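Local coordinates for surface protein VspA (Borrelia turicatae, PDB 1YJG) that is a variable outer-membrane lipoprotein, probably one of a set of antigenically distinct surface proteins that are switched to evade the host immune response, at residues 43-48 with 108-113. Residues are numbered along the deposited sequence; the frame is centred on the assembly and turned at random.
Sequences DADKNA and VKDADA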
ATOM      1  N   ASP A  43     -11.731 -17.549   8.188  1.00 31.63           N
ATOM      2  CA  ASP A  43     -12.169 -18.426   7.104  1.00 30.50           C
ATOM      3  C   ASP A  43     -10.852 -18.887   6.461  1.00 29.14           C
ATOM      4  O   ASP A  43     -10.387 -18.325   5.473  1.00 29.66           O
ATOM      5  CB  ASP A  43     -13.070 -17.681   6.125  1.00 31.21           C
ATOM      6  CG  ASP A  43     -13.708 -18.600   5.101  1.00 33.94           C
ATOM      7  OD1 ASP A  43     -13.686 -18.265   3.900  1.00 34.94           O
ATOM      8  OD2 ASP A  43     -14.261 -19.680   5.401  1.00 38.56           O
ATOM      9  N   ALA A  44     -10.250 -19.895   7.082  1.00 26.59           N
ATOM     10  CA  ALA A  44      -8.959 -20.469   6.682  1.00 26.81           C
ATOM     11  C   ALA A  44      -8.682 -20.916   5.240  1.00 25.00           C
ATOM     12  O   ALA A  44      -9.569 -21.318   4.490  1.00 22.12           O
ATOM     13  CB  ALA A  44      -8.611 -21.619   7.634  1.00 24.92           C
ATOM     14  N   ASP A  45      -7.390 -20.851   4.917  1.00 23.53           N
ATOM     15  CA  ASP A  45      -6.799 -21.236   3.635  1.00 20.78           C
ATOM     16  C   ASP A  45      -7.282 -20.502   2.373  1.00 19.84           C
ATOM     17  O   ASP A  45      -7.843 -19.415   2.463  1.00 19.34           O
ATOM     18  CB  ASP A  45      -6.881 -22.757   3.503  1.00 22.22           C
ATOM     19  CG  ASP A  45      -6.493 -23.472   4.794  1.00 21.64           C
ATOM     20  OD1 ASP A  45      -5.662 -22.940   5.562  1.00 21.09           O
ATOM     21  OD2 ASP A  45      -6.969 -24.566   5.133  1.00 22.76           O
ATOM     22  N   LYS A  46      -7.003 -21.077   1.205  1.00 19.88           N
ATOM     23  CA  LYS A  46      -7.385 -20.491  -0.083  1.00 25.05           C
ATOM     24  C   LYS A  46      -6.792 -19.073  -0.216  1.00 22.33           C
ATOM     25  O   LYS A  46      -7.447 -18.152  -0.713  1.00 21.52           O
ATOM     26  CB  LYS A  46      -8.913 -20.466  -0.259  1.00 27.38           C
ATOM     27  CG  LYS A  46      -9.639 -21.755   0.145  1.00 31.17           C
ATOM     28  CD  LYS A  46     -10.781 -21.446   1.115  1.00 33.39           C
ATOM     29  CE  LYS A  46     -11.558 -22.698   1.516  1.00 36.81           C
ATOM     30  NZ  LYS A  46     -12.912 -22.759   0.877  1.00 37.36           N
ATOM     31  N   ASN A  47      -5.531 -18.924   0.185  1.00 20.71           N
ATOM     32  CA  ASN A  47      -4.837 -17.630   0.157  1.00 19.87           C
ATOM     33  C   ASN A  47      -4.067 -17.246  -1.106  1.00 20.33           C
ATOM     34  O   ASN A  47      -3.549 -16.135  -1.178  1.00 20.41           O
ATOM     35  CB  ASN A  47      -3.866 -17.561   1.342  1.00 18.55           C
ATOM     36  CG  ASN A  47      -4.567 -17.622   2.668  1.00 16.82           C
ATOM     37  OD1 ASN A  47      -5.247 -16.677   3.054  1.00 15.92           O
ATOM     38  ND2 ASN A  47      -4.412 -18.733   3.378  1.00 13.43           N
ATOM     39  N   ALA A  48      -3.992 -18.124  -2.103  1.00 19.69           N
ATOM     40  CA  ALA A  48      -3.246 -17.810  -3.332  1.00 18.82           C
ATOM     41  C   ALA A  48      -3.401 -16.386  -3.900  1.00 18.04           C
ATOM     42  O   ALA A  48      -2.403 -15.704  -4.126  1.00 14.57           O
ATOM     43  CB  ALA A  48      -3.556 -18.824  -4.421  1.00 19.23           C
ATOM     44  N   VAL A 108      -3.854 -22.587  -0.847  1.00 26.01           N
ATOM     45  CA  VAL A 108      -2.655 -22.189  -0.116  1.00 22.45           C
ATOM     46  C   VAL A 108      -3.057 -22.010   1.336  1.00 21.65           C
ATOM     47  O   VAL A 108      -3.784 -21.069   1.670  1.00 21.03           O
ATOM     48  CB  VAL A 108      -2.052 -20.880  -0.658  1.00 22.03           C
ATOM     49  CG1 VAL A 108      -0.845 -20.464   0.175  1.00 20.02           C
ATOM     50  CG2 VAL A 108      -1.684 -21.035  -2.127  1.00 19.17           C
ATOM     51  N   LYS A 109      -2.600 -22.930   2.187  1.00 19.95           N
ATOM     52  CA  LYS A 109      -2.901 -22.897   3.616  1.00 18.46           C
ATOM     53  C   LYS A 109      -2.273 -21.686   4.303  1.00 18.82           C
ATOM     54  O   LYS A 109      -1.248 -21.165   3.855  1.00 14.66           O
ATOM     55  CB  LYS A 109      -2.475 -24.207   4.294  1.00 16.68           C
ATOM     56  CG  LYS A 109      -3.440 -25.382   4.025  1.00 17.98           C
ATOM     57  CD  LYS A 109      -3.267 -26.550   5.003  1.00 20.28           C
ATOM     58  CE  LYS A 109      -3.896 -26.278   6.382  1.00 20.97           C
ATOM     59  NZ  LYS A 109      -5.397 -26.391   6.383  1.00 20.44           N
ATOM     60  N   ASP A 110      -2.908 -21.267   5.395  1.00 18.50           N
ATOM     61  CA  ASP A 110      -2.496 -20.115   6.196  1.00 20.73           C
ATOM     62  C   ASP A 110      -1.009 -20.071   6.551  1.00 22.10           C
ATOM     63  O   ASP A 110      -0.363 -19.040   6.382  1.00 20.19           O
ATOM     64  CB  ASP A 110      -3.336 -20.042   7.492  1.00 18.92           C
ATOM     65  CG  ASP A 110      -4.775 -19.587   7.243  1.00 18.93           C
ATOM     66  OD1 ASP A 110      -5.100 -19.201   6.095  1.00 14.66           O
ATOM     67  OD2 ASP A 110      -5.653 -19.594   8.133  1.00 19.06           O
ATOM     68  N   ALA A 111      -0.481 -21.184   7.046  1.00 23.61           N
ATOM     69  CA  ALA A 111       0.925 -21.271   7.435  1.00 21.99           C
ATOM     70  C   ALA A 111       1.845 -21.005   6.252  1.00 21.05           C
ATOM     71  O   ALA A 111       2.844 -20.314   6.392  1.00 20.69           O
ATOM     72  CB  ALA A 111       1.225 -22.624   8.054  1.00 20.27           C
ATOM     73  N   ASP A 112       1.505 -21.551   5.089  1.00 21.13           N
ATOM     74  CA  ASP A 112       2.316 -21.354   3.889  1.00 19.16           C
ATOM     75  C   ASP A 112       2.214 -19.916   3.358  1.00 17.53           C
ATOM     76  O   ASP A 112       3.177 -19.402   2.790  1.00 14.60           O
ATOM     77  CB  ASP A 112       1.980 -22.392   2.822  1.00 17.53           C
ATOM     78  CG  ASP A 112       2.265 -23.807   3.299  1.00 20.82           C
ATOM     79  OD1 ASP A 112       3.452 -24.113   3.536  1.00 20.49           O
ATOM     80  OD2 ASP A 112       1.369 -24.665   3.498  1.00 19.90           O
ATOM     81  N   ALA A 113       1.062 -19.275   3.546  1.00 16.66           N
ATOM     82  CA  ALA A 113       0.877 -17.899   3.105  1.00 18.00           C
ATOM     83  C   ALA A 113       1.785 -17.032   3.976  1.00 14.07           C
ATOM     84  O   ALA A 113       2.368 -16.080   3.503  1.00 13.05           O
ATOM     85  CB  ALA A 113      -0.561 -17.466   3.241  1.00 18.07           C
TER
HETATM   86  O   HOH W   1      -5.629 -20.658  -2.941  1.00 38.82           O
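D45 lays its carboxylate alongside the side chain of K109, the two pointing the same way. K109, at the N-cap position of helix 110-117, bends at its last two torsions (chi3 77°, chi4 76°), bringing the ammonium group over to D45: NZ of K109 lies 2.7 Å from OD2 of D45 in a salt bridge, on the syn side but out of the carboxylate plane. The other oxygen of D45, OD1, takes the backbone N-H of D110 on its anti side, also somewhat out of plane (3.2 Å, N to OD1), so D45 accepts a first-turn N-H of the helix from across the contact. D110 answers in kind, its OD1 receiving the backbone N of D45 from above the carboxylate plane, 3.1 Å away. The two carboxylates thereby come close, with OD1 of D45 3.8 Å from OD1 of D110, and the lysine and N-H donors probably offset this like-charge approach. N47 crosses D110 at about a right angle. With CG beside its own backbone N (chi1 -63°), its amide reaches D110 and V108 together: ND2 gives an in-plane bond to the anti lone pair of D110 OD1 (2.8 Å) and a second, tilted out of the amide plane, to the carbonyl O of V108 (3.0 Å). That carbonyl also accepts the backbone N of N47, so one residue grips it twice. OD1 of N47 accepts a hydrogen bond from the backbone N of G32, holding the amide at its other end. Next to the polar cluster, CG2 of V108 packs on CB of A48 at 3.7 Å. K46 turns away to a salt bridge with D106 of the second subunit. About 20 Å from the chain centre to its own, the contact ties the loop between strand 39-42 and helix 48-69 to the start of short helix 110-117, with I31 against N47, D110 and A113.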